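Local coordinates for cephalosporin acylase (Bacillus halodurans, PDB 2NLZ), which is of unconfirmed function but probably hydrolyses amide bonds, as cephalosporin acylases of the gamma-glutamyltranspeptidase family within the Ntn clan do, at residues A47-I52 / G134-A139; V117-A122 / E242-Y247; Q375-G380 / G391-N396. The protein carries 1 engineered substitution. One frame throughout, in Å; residues are numbered along the deposited sequence.

Contact 1: A47-I52 / G134-A139; sequences AIDAAI and GNLPLA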
loop_
_atom_site.group_PDB
_atom_site.type_symbol
_atom_site.label_atom_id
_atom_site.label_comp_id
_atom_site.label_asym_id
_atom_site.label_seq_id
_atom_site.Cartn_x
_atom_site.Cartn_y
_atom_site.Cartn_z
ATOM N N ALA D 47 -25.234 11.906 -29.952
ATOM C CA ALA D 47 -23.883 11.858 -29.407
ATOM C C ALA D 47 -22.961 12.895 -30.050
ATOM O O ALA D 47 -22.085 13.447 -29.377
ATOM C CB ALA D 47 -23.307 10.458 -29.542
ATOM N N ILE D 48 -23.172 13.163 -31.339
ATOM C CA ILE D 48 -22.392 14.159 -32.070
ATOM C C ILE D 48 -22.703 15.551 -31.523
ATOM O O ILE D 48 -21.794 16.316 -31.173
ATOM C CB ILE D 48 -22.665 14.105 -33.597
ATOM C CG1 ILE D 48 -22.138 12.805 -34.207
ATOM C CG2 ILE D 48 -22.030 15.282 -34.313
ATOM C CD1 ILE D 48 -23.175 11.685 -34.310
ATOM N N ASP D 49 -23.991 15.870 -31.435
ATOM C CA ASP D 49 -24.416 17.130 -30.851
ATOM C C ASP D 49 -23.761 17.311 -29.496
ATOM O O ASP D 49 -23.120 18.332 -29.251
ATOM C CB ASP D 49 -25.934 17.182 -30.708
ATOM C CG ASP D 49 -26.647 17.286 -32.036
ATOM O OD1 ASP D 49 -26.351 18.225 -32.811
ATOM O OD2 ASP D 49 -27.524 16.436 -32.289
ATOM N N ALA D 50 -23.897 16.297 -28.637
ATOM C CA ALA D 50 -23.319 16.311 -27.284
ATOM C C ALA D 50 -21.807 16.544 -27.265
ATOM O O ALA D 50 -21.295 17.237 -26.388
ATOM C CB ALA D 50 -23.668 15.030 -26.536
ATOM N N ALA D 51 -21.108 15.958 -28.237
ATOM C CA ALA D 51 -19.678 16.107 -28.357
ATOM C C ALA D 51 -19.333 17.569 -28.611
ATOM O O ALA D 51 -18.440 18.121 -27.967
ATOM C CB ALA D 51 -19.163 15.233 -29.470
ATOM N N ILE D 52 -20.060 18.193 -29.536
ATOM C CA ILE D 52 -19.874 19.609 -29.859
ATOM C C ILE D 52 -20.215 20.462 -28.640
ATOM O O ILE D 52 -19.489 21.384 -28.308
ATOM C CB ILE D 52 -20.700 20.026 -31.097
ATOM C CG1 ILE D 52 -20.282 19.205 -32.322
ATOM C CG2 ILE D 52 -20.517 21.497 -31.409
ATOM C CD1 ILE D 52 -21.301 19.205 -33.452
ATOM N N GLY D 134 -25.194 15.785 -36.847
ATOM C CA GLY D 134 -25.935 16.256 -35.673
ATOM C C GLY D 134 -27.414 16.479 -35.933
ATOM O O GLY D 134 -27.837 16.605 -37.079
ATOM N N ASN D 135 -28.208 16.527 -34.867
ATOM C CA ASN D 135 -29.647 16.784 -34.971
ATOM C C ASN D 135 -29.997 18.252 -34.756
ATOM O O ASN D 135 -30.985 18.753 -35.299
ATOM C CB ASN D 135 -30.427 15.946 -33.953
ATOM C CG ASN D 135 -30.569 14.497 -34.365
ATOM O OD1 ASN D 135 -30.453 14.155 -35.544
ATOM N ND2 ASN D 135 -30.833 13.630 -33.391
ATOM N N LEU D 136 -29.185 18.930 -33.951
ATOM C CA LEU D 136 -29.467 20.297 -33.532
ATOM C C LEU D 136 -28.627 21.309 -34.291
ATOM O O LEU D 136 -27.519 20.995 -34.730
ATOM C CB LEU D 136 -29.181 20.455 -32.039
ATOM C CG LEU D 136 -29.720 19.397 -31.089
ATOM C CD1 LEU D 136 -29.337 19.772 -29.681
ATOM C CD2 LEU D 136 -31.231 19.267 -31.232
ATOM N N PRO D 137 -29.142 22.543 -34.425
ATOM C CA PRO D 137 -28.309 23.581 -35.015
ATOM C C PRO D 137 -27.203 23.968 -34.033
ATOM O O PRO D 137 -27.368 23.825 -32.816
ATOM C CB PRO D 137 -29.285 24.741 -35.224
ATOM C CG PRO D 137 -30.341 24.535 -34.171
ATOM C CD PRO D 137 -30.474 23.044 -34.033
ATOM N N LEU D 138 -26.087 24.445 -34.574
ATOM C CA LEU D 138 -24.909 24.820 -33.797
ATOM C C LEU D 138 -25.239 25.750 -32.627
ATOM O O LEU D 138 -24.627 25.657 -31.566
ATOM C CB LEU D 138 -23.887 25.475 -34.727
ATOM C CG LEU D 138 -22.406 25.239 -34.471
ATOM C CD1 LEU D 138 -22.141 23.772 -34.183
ATOM C CD2 LEU D 138 -21.594 25.707 -35.653
ATOM N N ALA D 139 -26.226 26.625 -32.825
ATOM C CA ALA D 139 -26.656 27.578 -31.798
ATOM C C ALA D 139 -27.332 26.936 -30.586
ATOM O O ALA D 139 -27.339 27.505 -29.499
ATOM C CB ALA D 139 -27.558 28.620 -32.407
#
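The contact of D49 with N135 and L136 is a side-chain-to-backbone hydrogen-bond contact between a helix and a loop: the first turn of helix 47-61 holds the loop that joins helix 122-133 to helix 138-141. The D49 carboxylate takes two successive backbone N-H groups. N135 N reaches OD2 at 2.7 Å on its syn lone pair, with an N-H...O angle of 163°, while L136 N meets OD1 at 3.1 Å from above the carboxylate plane. CG of D49 lies anti to its carbonyl carbon (chi1 -70°), which turns both oxygens to the loop, where D49 comes closest to G134, 5.1 Å CA to CA. OD2 also accepts N46 N, just before the helix. An alanine here would leave the N-H groups of N135 and L136 without these acceptors and would probably free the loop to shift from the helix. One turn on, I52 CG2 packs on L138 CD1 at 3.9 Å, the two side chains crossing near a right angle. I52 and L138 also rest on A130 of helix 122-133; D49 and L136 both touch I40 of helix 31-42, and A50 and A51 pack against strand 359-365.

Contact 2: V117-A122 / E242-Y247; sequences VTVPGA and EDLACY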
loop_
_atom_site.group_PDB
_atom_site.type_symbol
_atom_site.label_atom_id
_atom_site.label_comp_id
_atom_site.label_asym_id
_atom_site.label_seq_id
_atom_site.Cartn_x
_atom_site.Cartn_y
_atom_site.Cartn_z
ATOM N N VAL D 117 1.729 30.129 -34.860
ATOM C CA VAL D 117 0.285 30.000 -35.043
ATOM C C VAL D 117 -0.082 29.460 -36.432
ATOM O O VAL D 117 0.269 30.058 -37.446
ATOM C CB VAL D 117 -0.421 31.352 -34.833
ATOM C CG1 VAL D 117 -1.928 31.194 -34.978
ATOM C CG2 VAL D 117 -0.063 31.941 -33.468
ATOM N N THR D 118 -0.777 28.324 -36.459
ATOM C CA THR D 118 -1.387 27.794 -37.683
ATOM C C THR D 118 -2.892 28.061 -37.640
ATOM O O THR D 118 -3.409 28.419 -36.580
ATOM C CB THR D 118 -1.123 26.281 -37.836
ATOM O OG1 THR D 118 -1.734 25.553 -36.758
ATOM C CG2 THR D 118 0.359 26.024 -37.847
ATOM N N VAL D 119 -3.602 27.884 -38.756
ATOM C CA VAL D 119 -5.044 28.175 -38.743
ATOM C C VAL D 119 -5.786 27.257 -37.774
ATOM O O VAL D 119 -5.627 26.036 -37.822
ATOM C CB VAL D 119 -5.737 28.234 -40.166
ATOM C CG1 VAL D 119 -5.106 29.305 -41.020
ATOM C CG2 VAL D 119 -5.692 26.914 -40.899
ATOM N N PRO D 120 -6.536 27.861 -36.834
ATOM C CA PRO D 120 -7.370 27.121 -35.902
ATOM C C PRO D 120 -8.465 26.369 -36.638
ATOM O O PRO D 120 -9.351 26.991 -37.211
ATOM C CB PRO D 120 -7.997 28.225 -35.043
ATOM C CG PRO D 120 -7.109 29.383 -35.187
ATOM C CD PRO D 120 -6.598 29.311 -36.585
ATOM N N GLY D 121 -8.403 25.041 -36.615
ATOM C CA GLY D 121 -9.384 24.214 -37.315
ATOM C C GLY D 121 -10.646 23.785 -36.566
ATOM O O GLY D 121 -11.607 23.297 -37.179
ATOM N N ALA D 122 -10.650 23.968 -35.248
ATOM C CA ALA D 122 -11.726 23.460 -34.392
ATOM C C ALA D 122 -13.114 24.054 -34.642
ATOM O O ALA D 122 -14.079 23.294 -34.748
ATOM C CB ALA D 122 -11.350 23.546 -32.898
ATOM N N GLU D 242 -7.030 35.122 -45.967
ATOM C CA GLU D 242 -7.096 34.112 -47.022
ATOM C C GLU D 242 -6.655 32.730 -46.557
ATOM O O GLU D 242 -7.082 31.719 -47.123
ATOM C CB GLU D 242 -6.289 34.556 -48.245
ATOM C CG GLU D 242 -6.934 35.695 -49.021
ATOM C CD GLU D 242 -5.931 36.764 -49.419
ATOM O OE1 GLU D 242 -5.188 36.557 -50.402
ATOM O OE2 GLU D 242 -5.889 37.816 -48.745
ATOM N N ASP D 243 -5.806 32.694 -45.532
ATOM C CA ASP D 243 -5.409 31.440 -44.898
ATOM C C ASP D 243 -6.609 30.800 -44.220
ATOM O O ASP D 243 -6.860 29.607 -44.377
ATOM C CB ASP D 243 -4.303 31.686 -43.878
ATOM C CG ASP D 243 -2.936 31.793 -44.515
ATOM O OD1 ASP D 243 -2.653 31.004 -45.441
ATOM O OD2 ASP D 243 -2.145 32.661 -44.079
ATOM N N LEU D 244 -7.348 31.614 -43.477
ATOM C CA LEU D 244 -8.569 31.182 -42.813
ATOM C C LEU D 244 -9.666 30.862 -43.828
ATOM O O LEU D 244 -10.352 29.848 -43.707
ATOM C CB LEU D 244 -9.059 32.257 -41.830
ATOM C CG LEU D 244 -8.120 32.720 -40.715
ATOM C CD1 LEU D 244 -8.619 33.977 -40.015
ATOM C CD2 LEU D 244 -7.877 31.595 -39.702
ATOM N N ALA D 245 -9.803 31.725 -44.833
ATOM C CA ALA D 245 -10.872 31.636 -45.833
ATOM C C ALA D 245 -10.966 30.295 -46.557
ATOM O O ALA D 245 -12.068 29.793 -46.787
ATOM C CB ALA D 245 -10.754 32.764 -46.845
ATOM N N CYS D 246 -9.828 29.710 -46.919
ATOM C CA CYS D 246 -9.879 28.418 -47.597
ATOM C C CYS D 246 -9.518 27.230 -46.711
ATOM O O CYS D 246 -9.114 26.175 -47.206
ATOM C CB CYS D 246 -9.128 28.413 -48.944
ATOM S SG CYS D 246 -7.442 29.020 -48.944
ATOM N N TYR D 247 -9.687 27.386 -45.402
ATOM C CA TYR D 247 -9.661 26.221 -44.542
ATOM C C TYR D 247 -10.988 25.472 -44.631
ATOM O O TYR D 247 -12.059 26.061 -44.496
ATOM C CB TYR D 247 -9.370 26.580 -43.080
ATOM C CG TYR D 247 -9.704 25.440 -42.127
ATOM C CD1 TYR D 247 -8.908 24.297 -42.058
ATOM C CD2 TYR D 247 -10.839 25.487 -41.330
ATOM C CE1 TYR D 247 -9.233 23.251 -41.202
ATOM C CE2 TYR D 247 -11.166 24.452 -40.476
ATOM C CZ TYR D 247 -10.366 23.341 -40.418
ATOM O OH TYR D 247 -10.706 22.323 -39.566
#
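V119 and L244 supply the apolar part of this buried contact, in which the loop ahead of helix 122-133 meets the end of helix 241-245. The V119 side chain leaves its backbone toward the helix, and its CG1, anti to the carbonyl carbon (chi1 -60°), does most of the touching. This methyl lies 3.8 Å from L244 CD2 and the same 3.8 Å from D243 CB, so it sits against two successive residues of the helix; the V119 and D243 side chains cross at about a right angle. The same L244 methyl serves P120 as well, with CD2 4.1 Å from P120 CD. The other V119 branch, CG2, is 4.3 Å from Y247 CB, a looser approach. L244 is backed by A225 and I228 of helix 223-234, which places the apolar cluster between that helix and the loop.

In fold terms, this joins two connections of the gamma-glutamyltranspeptidase chain: the entry to helix 122-133 and the exit from helix 241-245. C246 is the first residue to leave helical backbone angles, and Y247 follows, its backbone N bonded to L244 O.

The polar part rests on Y247. With CG anti to the backbone N (chi1 165°), its ring extends back to the loop, and the hydroxyl gives a weak hydrogen bond to G121 O, OH to O 2.7 Å. The ring meets G121 obliquely, CZ lying 3.4 Å from G121 CA. Y220 adds a second tyrosine: its ring meets that of Y247 at about 35° between planes, and its hydroxyl bonds P120 O, so two consecutive loop carbonyls are each paired with a tyrosine. The D243 carboxylate works away from V119, OD1 accepting M93 N.

Contact 3: Q375-G380 / G391-N396; sequences QSNYMG and GIAMQN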
loop_
_atom_site.group_PDB
_atom_site.type_symbol
_atom_site.label_atom_id
_atom_site.label_comp_id
_atom_site.label_asym_id
_atom_site.label_seq_id
_atom_site.Cartn_x
_atom_site.Cartn_y
_atom_site.Cartn_z
ATOM N N GLN D 375 -9.513 18.169 -28.787
ATOM C CA GLN D 375 -9.006 19.448 -29.325
ATOM C C GLN D 375 -7.954 20.077 -28.423
ATOM O O GLN D 375 -7.972 19.861 -27.218
ATOM C CB GLN D 375 -10.141 20.450 -29.637
ATOM C CG GLN D 375 -10.862 21.009 -28.439
ATOM C CD GLN D 375 -12.035 21.879 -28.793
ATOM O OE1 GLN D 375 -12.690 21.676 -29.811
ATOM N NE2 GLN D 375 -12.325 22.849 -27.940
ATOM N N SER D 376 -7.049 20.860 -29.012
ATOM C CA SER D 376 -5.952 21.465 -28.259
ATOM C C SER D 376 -5.379 22.741 -28.885
ATOM O O SER D 376 -5.434 22.939 -30.096
ATOM C CB SER D 376 -4.836 20.434 -28.063
ATOM O OG SER D 376 -3.651 20.998 -27.542
ATOM N N ASN D 377 -4.826 23.592 -28.023
ATOM C CA ASN D 377 -4.001 24.722 -28.424
ATOM C C ASN D 377 -2.519 24.355 -28.443
ATOM O O ASN D 377 -1.652 25.225 -28.420
ATOM C CB ASN D 377 -4.233 25.891 -27.475
ATOM C CG ASN D 377 -5.213 26.899 -28.031
ATOM O OD1 ASN D 377 -5.848 26.648 -29.047
ATOM N ND2 ASN D 377 -5.332 28.058 -27.372
ATOM N N TYR D 378 -2.254 23.052 -28.507
ATOM C CA TYR D 378 -0.929 22.465 -28.305
ATOM C C TYR D 378 -0.398 22.748 -26.899
ATOM O O TYR D 378 -0.779 22.063 -25.951
ATOM C CB TYR D 378 0.047 22.856 -29.414
ATOM C CG TYR D 378 1.369 22.136 -29.362
ATOM C CD1 TYR D 378 1.443 20.776 -29.057
ATOM C CD2 TYR D 378 2.553 22.811 -29.633
ATOM C CE1 TYR D 378 2.672 20.115 -29.010
ATOM C CE2 TYR D 378 3.780 22.158 -29.597
ATOM C CZ TYR D 378 3.832 20.816 -29.284
ATOM O OH TYR D 378 5.049 20.179 -29.248
ATOM N N MET D 379 0.447 23.757 -26.744
ATOM C CA MET D 379 1.039 24.019 -25.437
ATOM C C MET D 379 0.169 24.879 -24.516
ATOM O O MET D 379 0.238 26.107 -24.557
ATOM C CB MET D 379 2.427 24.628 -25.590
ATOM C CG MET D 379 3.446 23.638 -26.087
ATOM S SD MET D 379 5.076 24.349 -26.310
ATOM C CE MET D 379 6.062 22.865 -26.505
ATOM N N GLY D 380 -0.635 24.221 -23.682
ATOM C CA GLY D 380 -1.430 24.902 -22.672
ATOM C C GLY D 380 -2.392 25.903 -23.275
ATOM O O GLY D 380 -3.303 25.532 -24.008
ATOM N N GLY D 391 -11.558 36.700 -26.966
ATOM C CA GLY D 391 -11.259 35.490 -26.203
ATOM C C GLY D 391 -10.814 34.311 -27.050
ATOM O O GLY D 391 -10.917 33.154 -26.628
ATOM N N ILE D 392 -10.332 34.594 -28.257
ATOM C CA ILE D 392 -9.785 33.535 -29.092
ATOM C C ILE D 392 -8.310 33.394 -28.745
ATOM O O ILE D 392 -7.470 34.187 -29.181
ATOM C CB ILE D 392 -9.980 33.807 -30.604
ATOM C CG1 ILE D 392 -11.463 34.034 -30.923
ATOM C CG2 ILE D 392 -9.438 32.647 -31.432
ATOM C CD1 ILE D 392 -11.727 34.559 -32.318
ATOM N N ALA D 393 -8.004 32.407 -27.915
ATOM C CA ALA D 393 -6.624 32.083 -27.645
ATOM C C ALA D 393 -6.109 31.212 -28.784
ATOM O O ALA D 393 -6.591 30.095 -28.998
ATOM C CB ALA D 393 -6.505 31.365 -26.332
ATOM N N MET D 394 -5.137 31.737 -29.518
ATOM C CA MET D 394 -4.611 31.055 -30.692
ATOM C C MET D 394 -3.630 29.965 -30.310
ATOM O O MET D 394 -2.785 30.150 -29.435
ATOM C CB MET D 394 -3.956 32.052 -31.642
ATOM C CG MET D 394 -4.902 33.150 -32.100
ATOM S SD MET D 394 -6.223 32.567 -33.184
ATOM C CE MET D 394 -5.361 32.513 -34.762
ATOM N N GLN D 395 -3.754 28.822 -30.974
ATOM C CA GLN D 395 -2.859 27.686 -30.771
ATOM C C GLN D 395 -1.411 27.972 -31.178
ATOM O O GLN D 395 -1.140 28.895 -31.945
ATOM C CB GLN D 395 -3.380 26.486 -31.564
ATOM C CG GLN D 395 -3.421 26.684 -33.071
ATOM C CD GLN D 395 -3.845 25.430 -33.793
ATOM O OE1 GLN D 395 -3.900 24.363 -33.187
ATOM N NE2 GLN D 395 -4.147 25.544 -35.088
ATOM N N ASN D 396 -0.478 27.180 -30.663
ATOM C CA ASN D 396 0.912 27.251 -31.127
ATOM C C ASN D 396 1.376 25.991 -31.863
ATOM O O ASN D 396 2.555 25.664 -31.859
ATOM C CB ASN D 396 1.889 27.653 -30.004
ATOM C CG ASN D 396 2.160 26.529 -29.010
ATOM O OD1 ASN D 396 1.275 25.758 -28.656
ATOM N ND2 ASN D 396 3.391 26.450 -28.552
#
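N377 and N396 carry the contact where the chain leaves strand 370-376, one of the antiparallel strands of the Ntn-type core, and meets the run that follows the short strand 392-393. The two paths are not aligned as a strand pair, since their end-to-end directions differ by 66°; two asparagine side chains and one backbone bond do the joining. The nearest pair of CA atoms is N377 CA to Q395 CA, 3.9 Å apart.

N396 works from both ends of its amide. OD1 accepts M379 N at 2.9 Å in the carbonyl plane, with an N-H...O angle of 165°. ND2 bonds P111 O and gives a weak hydrogen bond to M379 SD, ND2 to SD 3.5 Å. CG of N396 sits between the backbone N and the carbonyl carbon (chi1 75°), which brings OD1 over the turn at 378-379, where it also lies against Y378 CB. Beside this, N396 N gives a backbone bond to N377 O at 3.2 Å.

N377 answers with its own amide. ND2 donates a hydrogen bond to A393 O at 2.9 Å, well above that carbonyl's plane, and bonds F381 O too; OD1 takes S70 OG and lies 3.5 Å from Q395 CB. Both ends of this buried amide are thus engaged, which would fix its flip. Within 375-380, M379 CG lies 3.7 Å above one face of the Y378 ring, offset toward the rim.

S376 OG makes a weak hydrogen bond with T358 OG1, just before strand 359-365. Next to it, Q375 packs on A55 and T59 of helix 47-61, while M394 touches I228 and F232 of helix 223-234.

Contacts 1 and 2 alternate along the chain (47-52, 117-122, 134-139, 242-247), and contact 3 follows them both. Helix 122-133 spans the gap between the first two: it starts at the loop of contact 2 and ends at the loop of contact 1, and the centres of these two contacts lie 22 Å apart. Contacts 2 and 3 are neighbours, with centres 13 Å apart, and they touch, P120 CG lying 3.6 Å from M394 CE; helix 223-234 packs on both. Contact 1 is also 22 Å from contact 3 between centres, yet helix 47-61 leads from D49 to A55 and T59 beside Q375. Contacts 1 and 2 thus fasten the two ends of helix 122-133 to other helices, while contact 3 lies at the end of core strand 370-376.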